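Local coordinates for ABC transporter (Caldanaerobius, PDB 4G68), which probably binds xylan-derived oligosaccharides outside the cell as the solute-binding component of an ABC importer in a thermophilic, xylan-using bacterium, at residues P172-F175 / S176-I179; A238-K241 / L242-V246. All blocks are in the same frame, centred on the assembly; numbering follows the deposited sequence.

Interaction 1: residues P172-F175 / S176-I179; sequences PTTF and SELI
Glu177 OE1 is gripped by the backbone and the side chain of one residue: Thr173 N donates to it over 2.6 Å, nearly in line with the carboxylate C-O bond, while Thr173 OG1 reaches the same oxygen on its syn side, also at 2.6 Å. A weak third bond comes from Thr174 N. The carboxylate is thus turned back over the loop before the helix, and the positive partial charges of these donors would probably favour its ionised form. CG beside its own backbone N (chi1 -65°) and an extended chain beyond lay the glutamate alongside the Thr173 side chain, both pointing the same way. Thr174 is the N-cap: its OG1 accepts from Glu177 N at 3.1 Å in a fairly straight bond, and the weak bond from Thr174 N to Glu177 OE1 completes a capping box that ties up an amide of the first helical turn. Behind it the main-chain pattern of the helix begins, with Leu178 N donating to Thr174 O and Ile179 N to Phe175 O.

Apolar groups flank this polar cap. Pro172 CB lies against the backbone of Glu177 and Leu178, and its CG approaches Leu178 CD1 at 4.1 Å. Phe175, with its CG anti to the backbone N (chi1 -160°), carries its ring past Ile179, whose CG1 meets CE2 of the Phe175 ring at 3.6 Å; Leu178 CD2 comes obliquely to CE1 of that ring at 4.2 Å. The turn opens helix 175-187. Thr173 and Phe175 form backbone hydrogen bonds with Thr304, Pro172 and Leu178 pack on Met274 of strand 274-278, and the Phe175 side chain packs on Lys241 and Met245 of helix 233-248.

Interaction 2: residues A238-K241 / L242-V246; sequences AAQK and LQDMV
A bend at chi2 (53°) in Gln240, whose CG stands opposite the backbone N across the first torsion, brings its amide round to Asp244, one turn further on; the aspartate turns its CG beside its own N (chi1 -70°). Gln240 NE2 donates to Asp244 OD1 at 2.9 Å, with the oxygen close to the amide plane but approached from above the carboxylate, 41° out of its plane. The two side chains cross at about a right angle. Asp244 N also donates to Gln240 O at 3.0 Å, so backbone and side chains link the same pair of residues. Replacing Asp244 by an alanine would probably leave Gln240 NE2 without this acceptor and its amide freer to turn.

Asp244 CB also rests on Lys241 O at 3.3 Å. The lysine's ammonium forms a salt bridge with Glu214, while its NZ remains 6.4 Å from Asp244 OD2. Gln243 N bonds to Ala239 O and Leu242 N to Ala238 O, whereas Met245 N reaches Lys241 O only weakly, at 3.4 Å. This is the i to i+4 pattern of an alpha-helix, joined by a side-chain bond of the same spacing, within helix 233-248 of the solute-binding fold.

In the fold
Interactions 1 and 2 lie on the same side of the chain's centre, their own centres about 13 Å apart, and they meet where the start of helix 175-187 packs on helix 233-248. The ring of Phe175 spans the junction: its CE2 comes within 3.4 Å of Lys241 CD, and its CZ lies 3.9 Å from Met245 CG. Beside it, Ile179 CD1 touches the backbone of helix 233-248, 4.0 Å from Met245 N. Ile305 touches both Phe175 and Lys241, and Phe193 both Leu178 and Met245, so loop residues link the two contacts as well. The joint is structural packing between the two helices.

Interaction 1: residues P172-F175 / S176-I179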
# COMPACT_ATOMS: atom_id res chain seq x y z
N PRO C 172 16.20 -7.05 -14.28
CA PRO C 172 15.58 -8.36 -14.52
C PRO C 172 14.08 -8.27 -14.91
O PRO C 172 13.34 -7.47 -14.37
CB PRO C 172 15.76 -9.04 -13.17
CG PRO C 172 15.60 -7.91 -12.17
CD PRO C 172 16.34 -6.75 -12.84
N THR C 173 13.65 -9.13 -15.82
CA THR C 173 12.26 -9.14 -16.29
C THR C 173 11.50 -10.42 -15.90
O THR C 173 10.29 -10.46 -16.14
CB THR C 173 12.15 -8.89 -17.82
OG1 THR C 173 12.92 -9.82 -18.57
CG2 THR C 173 12.63 -7.45 -18.21
N THR C 174 12.24 -11.45 -15.41
CA THR C 174 11.73 -12.77 -15.03
C THR C 174 12.30 -13.09 -13.64
O THR C 174 13.31 -12.49 -13.22
CB THR C 174 12.14 -13.96 -15.97
OG1 THR C 174 13.47 -14.39 -15.66
CG2 THR C 174 12.04 -13.64 -17.42
N PHE C 175 11.64 -13.99 -12.92
CA PHE C 175 12.15 -14.37 -11.61
C PHE C 175 13.59 -14.83 -11.60
O PHE C 175 14.43 -14.24 -10.85
CB PHE C 175 11.25 -15.37 -10.89
CG PHE C 175 11.52 -15.38 -9.41
CD1 PHE C 175 11.01 -14.37 -8.58
CD2 PHE C 175 12.32 -16.34 -8.87
CE1 PHE C 175 11.28 -14.38 -7.21
CE2 PHE C 175 12.59 -16.37 -7.52
CZ PHE C 175 12.07 -15.39 -6.68
N SER C 176 13.89 -15.75 -12.52
CA SER C 176 15.23 -16.32 -12.70
C SER C 176 16.23 -15.20 -12.85
O SER C 176 17.28 -15.24 -12.19
CB SER C 176 15.28 -17.25 -13.93
OG SER C 176 14.64 -18.47 -13.61
N GLU C 177 15.89 -14.17 -13.67
CA GLU C 177 16.78 -13.02 -13.86
C GLU C 177 16.99 -12.22 -12.55
O GLU C 177 18.09 -11.73 -12.27
CB GLU C 177 16.29 -12.09 -14.99
CG GLU C 177 16.30 -12.74 -16.36
CD GLU C 177 15.71 -11.91 -17.47
OE1 GLU C 177 14.86 -11.01 -17.24
OE2 GLU C 177 16.06 -12.15 -18.62
N LEU C 178 15.91 -12.10 -11.77
CA LEU C 178 15.96 -11.43 -10.47
C LEU C 178 16.93 -12.15 -9.54
O LEU C 178 17.75 -11.49 -8.92
CB LEU C 178 14.56 -11.23 -9.84
CG LEU C 178 14.50 -10.69 -8.41
CD1 LEU C 178 15.03 -9.29 -8.36
CD2 LEU C 178 13.09 -10.70 -7.89
N ILE C 179 16.86 -13.49 -9.46
CA ILE C 179 17.82 -14.23 -8.59
C ILE C 179 19.27 -14.01 -9.00
O ILE C 179 20.14 -13.85 -8.13
CB ILE C 179 17.53 -15.78 -8.49
CG1 ILE C 179 16.14 -16.06 -7.88
CG2 ILE C 179 18.61 -16.49 -7.65
CD1 ILE C 179 16.00 -15.69 -6.40

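Interaction 2: residues A238-K241 / L242-V246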
# COMPACT_ATOMS: atom_id res chain seq x y z
N ALA C 238 5.37 -20.26 -3.81
CA ALA C 238 5.70 -18.84 -3.51
C ALA C 238 6.62 -18.67 -2.26
O ALA C 238 7.56 -17.86 -2.27
CB ALA C 238 4.44 -17.98 -3.39
N ALA C 239 6.36 -19.42 -1.20
CA ALA C 239 7.13 -19.32 0.04
C ALA C 239 8.55 -19.80 -0.28
O ALA C 239 9.54 -19.13 0.05
CB ALA C 239 6.50 -20.12 1.16
N GLN C 240 8.64 -20.92 -0.99
CA GLN C 240 9.94 -21.41 -1.44
C GLN C 240 10.68 -20.28 -2.19
O GLN C 240 11.82 -19.96 -1.85
CB GLN C 240 9.81 -22.67 -2.31
CG GLN C 240 11.15 -23.27 -2.75
CD GLN C 240 12.06 -23.51 -1.58
OE1 GLN C 240 11.85 -24.42 -0.79
NE2 GLN C 240 13.08 -22.67 -1.46
N LYS C 241 10.03 -19.66 -3.17
CA LYS C 241 10.67 -18.53 -3.89
C LYS C 241 11.06 -17.29 -3.06
O LYS C 241 12.00 -16.58 -3.46
CB LYS C 241 9.85 -18.08 -5.09
CG LYS C 241 9.65 -19.18 -6.12
CD LYS C 241 10.06 -18.62 -7.45
CE LYS C 241 10.20 -19.68 -8.53
NZ LYS C 241 8.88 -20.11 -9.05
N LEU C 242 10.33 -16.98 -1.98
CA LEU C 242 10.71 -15.87 -1.09
C LEU C 242 12.06 -16.21 -0.39
O LEU C 242 12.99 -15.36 -0.30
CB LEU C 242 9.61 -15.67 -0.03
CG LEU C 242 9.03 -14.29 0.36
CD1 LEU C 242 8.92 -14.23 1.89
CD2 LEU C 242 9.87 -13.13 -0.11
N GLN C 243 12.15 -17.46 0.10
CA GLN C 243 13.38 -17.98 0.79
C GLN C 243 14.62 -18.03 -0.15
O GLN C 243 15.77 -17.78 0.28
CB GLN C 243 13.13 -19.34 1.55
CG GLN C 243 12.18 -19.15 2.76
CD GLN C 243 12.25 -20.27 3.81
OE1 GLN C 243 12.14 -20.05 5.06
NE2 GLN C 243 12.48 -21.48 3.32
N ASP C 244 14.38 -18.38 -1.41
CA ASP C 244 15.35 -18.24 -2.50
C ASP C 244 15.99 -16.85 -2.57
O ASP C 244 17.23 -16.70 -2.71
CB ASP C 244 14.65 -18.59 -3.82
CG ASP C 244 14.33 -20.08 -3.91
OD1 ASP C 244 14.73 -20.79 -2.98
OD2 ASP C 244 13.72 -20.52 -4.91
N MET C 245 15.18 -15.80 -2.44
CA MET C 245 15.73 -14.45 -2.39
C MET C 245 16.53 -14.26 -1.11
O MET C 245 17.57 -13.61 -1.12
CB MET C 245 14.61 -13.39 -2.46
CG MET C 245 13.73 -13.45 -3.72
SD MET C 245 12.40 -12.22 -3.69
CE MET C 245 13.35 -10.72 -3.26
N VAL C 246 16.04 -14.80 0.00
CA VAL C 246 16.78 -14.69 1.28
C VAL C 246 18.17 -15.34 1.14
O VAL C 246 19.22 -14.66 1.34
CB VAL C 246 16.01 -15.29 2.51
CG1 VAL C 246 16.84 -15.19 3.77
CG2 VAL C 246 14.67 -14.57 2.76